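Local structure of hypothetical protein PH1505 (Pyrococcus horikoshii, 2CYJ) at residues A[23-28]-A[54-59]; A[62-67]-A[109-114]; A[58-63]-A[85-90]. The protein is of unknown function but belongs to the conserved DUF498/DUF598 (Mth938-like) family. All coordinates share one frame; numbering follows the deposited sequence.

Interaction 1: A[23-28]-A[54-59]; sequences VIYPSG and EKYLVE
V23 and Y56 make the tight inner end of a contact in which the last residues of strand 22-24 and the type I beta turn Y25-G28 pack against the loop that follows helix 50-54. The contact illustrates how a single branched side chain can serve two aromatic rings. V23 has CG1 anti to its backbone N (chi1 176°), which sends its two methyls to different tyrosines: CG1 lies above the rim of the Y25 ring, while CG2 sits over the centre of the Y56 ring, 3.7 Å from its centroid, in a CH-pi contact. The two tyrosine side chains cross at about a right angle. Y25 OH comes within 3.4 Å of Y56 CD2, and the carbonyl O of Y56 lies at the edge of the Y25 ring, close to its plane. The hydroxyl of Y56 leaves this contact for E52 and the backbone N of M34, which fixes the far end of its ring.

Toward solvent the packing gives way to polar links and water. A water joins Y25 OH to K55 O, and V58 adds an exposed touch, its CB 4.1 Å from Y25 CE1. At the turn itself the extended chain of E59 runs past P26 in the opposite direction, and OE2 lies 3.2 Å from P26 CD. Both carboxylate oxygens then grip S27 through their syn lone pairs: S27 N donates to E59 OE2 at 2.9 Å, and S27 OG to E59 OE1 at 2.7 Å.

Interaction 2: A[62-67]-A[109-114]; sequences DVLLVG and RILAII
D62 and R109 meet just ahead of two neighbouring parallel strands, 63-67 and 110-114, and their side chains cross obliquely, the carboxylate and guanidinium planes 44° apart. R109 takes the carboxylate side-on. Its NH2 donates to D62 OD1 at 2.8 Å on the syn side, and its NE reaches D62 OD2 at 3.1 Å from above the carboxylate plane; both bonds run nearly in the guanidinium plane. The remaining nitrogen, NH1, is held in a salt bridge by D60 OD2. D62 OD2 also accepts the backbone N of R109, from the same face as NE, so one oxygen holds both the main chain and the side chain of the arginine. CG of D62 lies beside its own backbone N (chi1 -58°), which keeps the carboxylate close to the start of the partner chain. A leucine here has no carboxylate to offer R109 N, NE and NH2, and the guanidinium, held then mainly by D60, would probably be freer to turn.

The backbones continue the pairing. R109 O takes two donors, D62 N at 2.8 Å and V63 N at 3.1 Å, after which the bonds alternate regularly up to G67 N and I113 O. Paired side chains lie alongside one another: V63 and I110 point the same way, V63 CB 4.1 Å from I110 CG1, as do L64 and L111. L64 CD1 reaches both L111 CD2 and I113 CD1, each at 3.9 Å.

L65, I110 and I114 pack against helix 94-104, while L111 and I113 face V23, Y25, Y56 and F61. Strand 63-68 lies in the mixed sheet between 110-115 and 88-92, with strand 22-24 beyond 110-115.

Interaction 3: A[58-63]-A[85-90]; sequences VEDFDV and EDKEVI
The F61 ring carries the aliphatic part of K87 over one face, with CE above it and CG 3.8 Å from F61 CE1; L111 of strand 110-115 covers the opposite face with its CD2 methyl, and the carbonyl O of E59 lies at the ring's edge, in its plane. The ammonium stands above the same face as CE, but NZ is 5.3 Å from the centroid, at most a weak cation-pi attraction. Its firmer bond is to the backbone: bent at chi2 (-60°), K87 crosses the phenylalanine and drives NZ almost straight onto F61 O, at 2.7 Å. A water links NZ to D62 OD1, and D60 OD1, at 4.0 Å from NZ, gives only a long salt bridge.

Beyond K87 the first parallel bridge forms, V63 with E88, where strands 63-68 and 88-92 begin to pair. E88 N donates to D62 O at 3.0 Å, and the side chains of E88 and V63 run side by side, V63 CG2 lying 3.5 Å from E88 OE1. V63 CG1 meets I90 CD1.

The acidic groups here have other cations as their main partners: R109 for D60 and D62, K108 for E88. K87 is therefore held chiefly by a carbonyl and a water, and the nearby carboxylates probably favour its positive charge at longer range.

Overall arrangement
From the N terminus, interaction 1 comes first, bringing the loop after helix 50-54 back to the end of strand 22-24 and closing an excursion through strand 30-32 and helix 36-42. The chain runs on through V58 and E59 to D60-V63, which make interaction 3, closing the shorter path through helix 78-83 to strand 88-92. Interaction 2, sharing D62 and V63, closes the longer path through helix 94-104, so the 85-90 segment nests inside its loop. Interaction 1 stands in series with interaction 2, yet I24 N approaches A112 O across adjacent strands. Interactions 2 and 3 join strands 110-115, 63-68 and 88-92, while interaction 1 sets the preceding loop against strand 22-24.

Interaction 1: A[23-28]-A[54-59]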
# COMPACT_ATOMS: atom_id res chain seq x y z
N VAL A 23 -0.81 4.69 3.32
CA VAL A 23 0.40 4.62 2.53
C VAL A 23 1.55 4.80 3.52
O VAL A 23 1.56 5.75 4.31
CB VAL A 23 0.45 5.73 1.45
CG1 VAL A 23 1.78 5.68 0.70
CG2 VAL A 23 -0.70 5.55 0.49
N ILE A 24 2.49 3.87 3.51
CA ILE A 24 3.65 3.95 4.39
C ILE A 24 4.84 4.20 3.47
O ILE A 24 5.17 3.37 2.60
CB ILE A 24 3.88 2.63 5.16
CG1 ILE A 24 2.63 2.30 6.00
CG2 ILE A 24 5.11 2.77 6.05
CD1 ILE A 24 2.61 0.87 6.54
N TYR A 25 5.47 5.36 3.63
CA TYR A 25 6.62 5.74 2.82
C TYR A 25 7.90 5.08 3.35
O TYR A 25 7.96 4.65 4.49
CB TYR A 25 6.75 7.26 2.82
CG TYR A 25 5.62 7.89 2.05
CD1 TYR A 25 5.70 8.03 0.67
CD2 TYR A 25 4.43 8.27 2.68
CE1 TYR A 25 4.64 8.51 -0.08
CE2 TYR A 25 3.35 8.76 1.93
CZ TYR A 25 3.47 8.87 0.55
OH TYR A 25 2.44 9.34 -0.23
N PRO A 26 8.94 4.99 2.50
CA PRO A 26 10.22 4.39 2.89
C PRO A 26 10.79 4.90 4.21
O PRO A 26 11.43 4.14 4.95
CB PRO A 26 11.13 4.71 1.71
CG PRO A 26 10.20 4.68 0.56
CD PRO A 26 8.96 5.38 1.08
N SER A 27 10.57 6.18 4.48
CA SER A 27 11.05 6.83 5.70
C SER A 27 10.24 6.46 6.92
O SER A 27 10.63 6.77 8.04
CB SER A 27 10.97 8.35 5.56
OG SER A 27 9.62 8.76 5.38
N GLY A 28 9.09 5.83 6.71
CA GLY A 28 8.25 5.47 7.84
C GLY A 28 7.11 6.46 8.03
O GLY A 28 6.27 6.28 8.91
N GLU A 54 0.78 7.78 -8.81
CA GLU A 54 1.73 8.86 -9.03
C GLU A 54 1.82 9.80 -7.84
O GLU A 54 2.87 10.39 -7.59
CB GLU A 54 1.36 9.62 -10.31
CG GLU A 54 2.36 10.69 -10.76
CD GLU A 54 2.15 12.05 -10.10
OE1 GLU A 54 1.06 12.28 -9.52
OE2 GLU A 54 3.07 12.89 -10.18
N LYS A 55 0.72 9.95 -7.10
CA LYS A 55 0.71 10.84 -5.94
C LYS A 55 1.61 10.33 -4.82
O LYS A 55 1.99 11.09 -3.93
CB LYS A 55 -0.71 11.01 -5.36
CG LYS A 55 -1.75 11.56 -6.32
CD LYS A 55 -1.36 12.93 -6.82
CE LYS A 55 -2.45 13.50 -7.72
NZ LYS A 55 -2.13 14.88 -8.14
N TYR A 56 1.97 9.05 -4.86
CA TYR A 56 2.80 8.47 -3.81
C TYR A 56 4.27 8.42 -4.18
O TYR A 56 5.08 7.91 -3.40
CB TYR A 56 2.31 7.07 -3.46
CG TYR A 56 0.83 7.02 -3.17
CD1 TYR A 56 0.05 5.96 -3.62
CD2 TYR A 56 0.20 8.07 -2.50
CE1 TYR A 56 -1.34 5.94 -3.41
CE2 TYR A 56 -1.19 8.06 -2.28
CZ TYR A 56 -1.94 6.99 -2.74
OH TYR A 56 -3.30 6.97 -2.54
N LEU A 57 4.62 8.93 -5.36
CA LEU A 57 6.01 8.96 -5.79
C LEU A 57 6.63 10.23 -5.20
O LEU A 57 6.82 11.25 -5.89
CB LEU A 57 6.09 8.96 -7.31
CG LEU A 57 5.32 7.79 -7.94
CD1 LEU A 57 5.49 7.86 -9.45
CD2 LEU A 57 5.84 6.46 -7.41
N VAL A 58 6.94 10.15 -3.91
CA VAL A 58 7.47 11.28 -3.15
C VAL A 58 8.89 11.03 -2.64
O VAL A 58 9.71 11.94 -2.61
CB VAL A 58 6.53 11.57 -1.95
CG1 VAL A 58 7.06 12.72 -1.12
CG2 VAL A 58 5.13 11.90 -2.46
N GLU A 59 9.15 9.79 -2.22
CA GLU A 59 10.47 9.39 -1.76
C GLU A 59 10.94 8.28 -2.69
O GLU A 59 10.13 7.52 -3.24
CB GLU A 59 10.41 8.84 -0.33
CG GLU A 59 9.91 9.83 0.70
CD GLU A 59 9.83 9.22 2.09
OE1 GLU A 59 9.32 9.91 3.00
OE2 GLU A 59 10.28 8.07 2.28
O HOH W 1 1.56 11.92 -1.33

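Interaction 2: A[62-67]-A[109-114]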
# COMPACT_ATOMS: atom_id res chain seq x y z
N ASP A 62 12.81 1.18 -3.61
CA ASP A 62 13.26 -0.00 -4.35
C ASP A 62 12.12 -0.97 -4.56
O ASP A 62 12.05 -1.67 -5.57
CB ASP A 62 14.34 -0.74 -3.54
CG ASP A 62 15.53 0.13 -3.21
OD1 ASP A 62 16.12 0.71 -4.15
OD2 ASP A 62 15.88 0.24 -2.01
N VAL A 63 11.21 -0.99 -3.59
CA VAL A 63 10.11 -1.93 -3.58
C VAL A 63 8.77 -1.26 -3.37
O VAL A 63 8.65 -0.40 -2.50
CB VAL A 63 10.29 -2.92 -2.41
CG1 VAL A 63 9.11 -3.90 -2.35
CG2 VAL A 63 11.61 -3.67 -2.53
N LEU A 64 7.78 -1.63 -4.18
CA LEU A 64 6.40 -1.17 -3.98
C LEU A 64 5.69 -2.41 -3.46
O LEU A 64 5.63 -3.44 -4.15
CB LEU A 64 5.71 -0.71 -5.28
CG LEU A 64 4.20 -0.48 -5.08
CD1 LEU A 64 3.94 0.70 -4.13
CD2 LEU A 64 3.52 -0.25 -6.41
N LEU A 65 5.18 -2.32 -2.24
CA LEU A 65 4.46 -3.43 -1.61
C LEU A 65 3.00 -3.04 -1.45
O LEU A 65 2.68 -2.02 -0.83
CB LEU A 65 5.09 -3.76 -0.25
CG LEU A 65 4.50 -4.90 0.60
CD1 LEU A 65 3.30 -4.39 1.39
CD2 LEU A 65 4.15 -6.08 -0.28
N VAL A 66 2.12 -3.83 -2.04
CA VAL A 66 0.70 -3.54 -1.94
C VAL A 66 -0.05 -4.61 -1.17
O VAL A 66 0.03 -5.80 -1.51
CB VAL A 66 0.04 -3.42 -3.35
CG1 VAL A 66 -1.44 -3.03 -3.22
CG2 VAL A 66 0.78 -2.39 -4.20
N GLY A 67 -0.74 -4.19 -0.11
CA GLY A 67 -1.60 -5.06 0.68
C GLY A 67 -2.92 -4.92 -0.06
O GLY A 67 -3.59 -3.88 -0.00
N ARG A 109 14.43 0.09 0.49
CA ARG A 109 13.53 1.21 0.70
C ARG A 109 12.18 0.76 0.17
O ARG A 109 12.02 0.48 -1.02
CB ARG A 109 14.04 2.43 -0.04
CG ARG A 109 15.39 2.89 0.49
CD ARG A 109 16.01 3.92 -0.42
NE ARG A 109 16.29 3.34 -1.73
CZ ARG A 109 16.82 4.01 -2.75
NH1 ARG A 109 17.12 5.29 -2.61
NH2 ARG A 109 17.04 3.39 -3.90
N ILE A 110 11.20 0.69 1.06
CA ILE A 110 9.89 0.21 0.69
C ILE A 110 8.75 1.21 0.79
O ILE A 110 8.59 1.88 1.82
CB ILE A 110 9.52 -1.00 1.57
CG1 ILE A 110 10.67 -2.01 1.59
CG2 ILE A 110 8.27 -1.66 1.05
CD1 ILE A 110 10.55 -3.05 2.68
N LEU A 111 7.99 1.31 -0.29
CA LEU A 111 6.79 2.15 -0.36
C LEU A 111 5.64 1.13 -0.26
O LEU A 111 5.55 0.20 -1.07
CB LEU A 111 6.70 2.88 -1.69
CG LEU A 111 5.38 3.62 -1.95
CD1 LEU A 111 5.13 4.71 -0.90
CD2 LEU A 111 5.42 4.23 -3.35
N ALA A 112 4.76 1.28 0.73
CA ALA A 112 3.67 0.33 0.89
C ALA A 112 2.30 0.99 0.82
O ALA A 112 2.10 2.05 1.39
CB ALA A 112 3.80 -0.40 2.24
N ILE A 113 1.38 0.37 0.08
CA ILE A 113 0.01 0.88 -0.02
C ILE A 113 -0.81 -0.25 0.59
O ILE A 113 -0.78 -1.39 0.11
CB ILE A 113 -0.40 1.12 -1.48
CG1 ILE A 113 0.53 2.17 -2.10
CG2 ILE A 113 -1.86 1.59 -1.53
CD1 ILE A 113 0.38 2.30 -3.61
N ILE A 114 -1.51 0.08 1.66
CA ILE A 114 -2.27 -0.91 2.41
C ILE A 114 -3.78 -0.73 2.37
O ILE A 114 -4.31 0.27 2.87
CB ILE A 114 -1.83 -0.89 3.89
CG1 ILE A 114 -0.29 -0.99 3.99
CG2 ILE A 114 -2.54 -1.98 4.68
CD1 ILE A 114 0.31 -2.31 3.47

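Interaction 3: A[58-63]-A[85-90]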
# COMPACT_ATOMS: atom_id res chain seq x y z
N VAL A 58 6.94 10.15 -3.91
CA VAL A 58 7.47 11.28 -3.15
C VAL A 58 8.89 11.03 -2.64
O VAL A 58 9.71 11.94 -2.61
CB VAL A 58 6.53 11.57 -1.95
CG1 VAL A 58 7.06 12.72 -1.12
CG2 VAL A 58 5.13 11.90 -2.46
N GLU A 59 9.15 9.79 -2.22
CA GLU A 59 10.47 9.39 -1.76
C GLU A 59 10.94 8.28 -2.69
O GLU A 59 10.13 7.52 -3.24
CB GLU A 59 10.41 8.84 -0.33
CG GLU A 59 9.91 9.83 0.70
CD GLU A 59 9.83 9.22 2.09
OE1 GLU A 59 9.32 9.91 3.00
OE2 GLU A 59 10.28 8.07 2.28
N ASP A 60 12.25 8.19 -2.87
CA ASP A 60 12.84 7.16 -3.71
C ASP A 60 12.59 5.81 -3.03
O ASP A 60 12.61 5.72 -1.79
CB ASP A 60 14.34 7.42 -3.86
CG ASP A 60 14.98 6.61 -4.96
OD1 ASP A 60 14.36 6.46 -6.03
OD2 ASP A 60 16.12 6.14 -4.78
N PHE A 61 12.35 4.77 -3.81
CA PHE A 61 12.11 3.45 -3.24
C PHE A 61 12.58 2.35 -4.19
O PHE A 61 12.74 2.58 -5.39
CB PHE A 61 10.62 3.27 -2.89
CG PHE A 61 9.69 3.37 -4.07
CD1 PHE A 61 9.22 2.23 -4.71
CD2 PHE A 61 9.29 4.62 -4.56
CE1 PHE A 61 8.36 2.32 -5.81
CE2 PHE A 61 8.44 4.72 -5.65
CZ PHE A 61 7.97 3.57 -6.29
N ASP A 62 12.81 1.18 -3.61
CA ASP A 62 13.26 -0.00 -4.35
C ASP A 62 12.12 -0.97 -4.56
O ASP A 62 12.05 -1.67 -5.57
CB ASP A 62 14.34 -0.74 -3.54
CG ASP A 62 15.53 0.13 -3.21
OD1 ASP A 62 16.12 0.71 -4.15
OD2 ASP A 62 15.88 0.24 -2.01
N VAL A 63 11.21 -0.99 -3.59
CA VAL A 63 10.11 -1.93 -3.58
C VAL A 63 8.77 -1.26 -3.37
O VAL A 63 8.65 -0.40 -2.50
CB VAL A 63 10.29 -2.92 -2.41
CG1 VAL A 63 9.11 -3.90 -2.35
CG2 VAL A 63 11.61 -3.67 -2.53
N GLU A 85 7.60 -0.23 -13.30
CA GLU A 85 8.15 -1.42 -13.91
C GLU A 85 9.64 -1.63 -13.61
O GLU A 85 10.15 -2.73 -13.75
CB GLU A 85 7.89 -1.38 -15.43
CG GLU A 85 8.65 -0.31 -16.16
CD GLU A 85 8.36 -0.30 -17.66
OE1 GLU A 85 7.97 -1.36 -18.19
OE2 GLU A 85 8.54 0.76 -18.29
N ASP A 86 10.33 -0.57 -13.19
CA ASP A 86 11.75 -0.67 -12.86
C ASP A 86 11.98 -1.00 -11.39
O ASP A 86 13.12 -1.06 -10.92
CB ASP A 86 12.47 0.64 -13.21
CG ASP A 86 11.93 1.83 -12.43
OD1 ASP A 86 10.72 1.86 -12.12
OD2 ASP A 86 12.72 2.76 -12.14
N LYS A 87 10.89 -1.25 -10.66
CA LYS A 87 10.98 -1.56 -9.23
C LYS A 87 10.57 -3.00 -8.92
O LYS A 87 10.04 -3.71 -9.77
CB LYS A 87 10.07 -0.61 -8.45
CG LYS A 87 10.31 0.87 -8.70
CD LYS A 87 11.73 1.28 -8.32
CE LYS A 87 11.90 2.79 -8.35
NZ LYS A 87 13.30 3.18 -8.00
N GLU A 88 10.84 -3.43 -7.69
CA GLU A 88 10.44 -4.76 -7.24
C GLU A 88 9.01 -4.50 -6.77
O GLU A 88 8.78 -3.64 -5.93
CB GLU A 88 11.35 -5.21 -6.10
CG GLU A 88 11.02 -6.58 -5.49
CD GLU A 88 12.08 -7.05 -4.52
OE1 GLU A 88 13.08 -6.32 -4.31
OE2 GLU A 88 11.92 -8.15 -3.95
N VAL A 89 8.04 -5.21 -7.35
CA VAL A 89 6.64 -5.00 -7.00
C VAL A 89 6.00 -6.25 -6.43
O VAL A 89 5.98 -7.32 -7.06
CB VAL A 89 5.85 -4.51 -8.24
CG1 VAL A 89 4.37 -4.33 -7.90
CG2 VAL A 89 6.44 -3.18 -8.72
N ILE A 90 5.45 -6.11 -5.24
CA ILE A 90 4.83 -7.21 -4.51
C ILE A 90 3.37 -6.89 -4.21
O ILE A 90 3.06 -5.83 -3.67
CB ILE A 90 5.55 -7.41 -3.18
CG1 ILE A 90 7.06 -7.53 -3.40
CG2 ILE A 90 5.02 -8.67 -2.48
CD1 ILE A 90 7.86 -7.55 -2.11
O HOH W 2 15.33 1.44 -6.73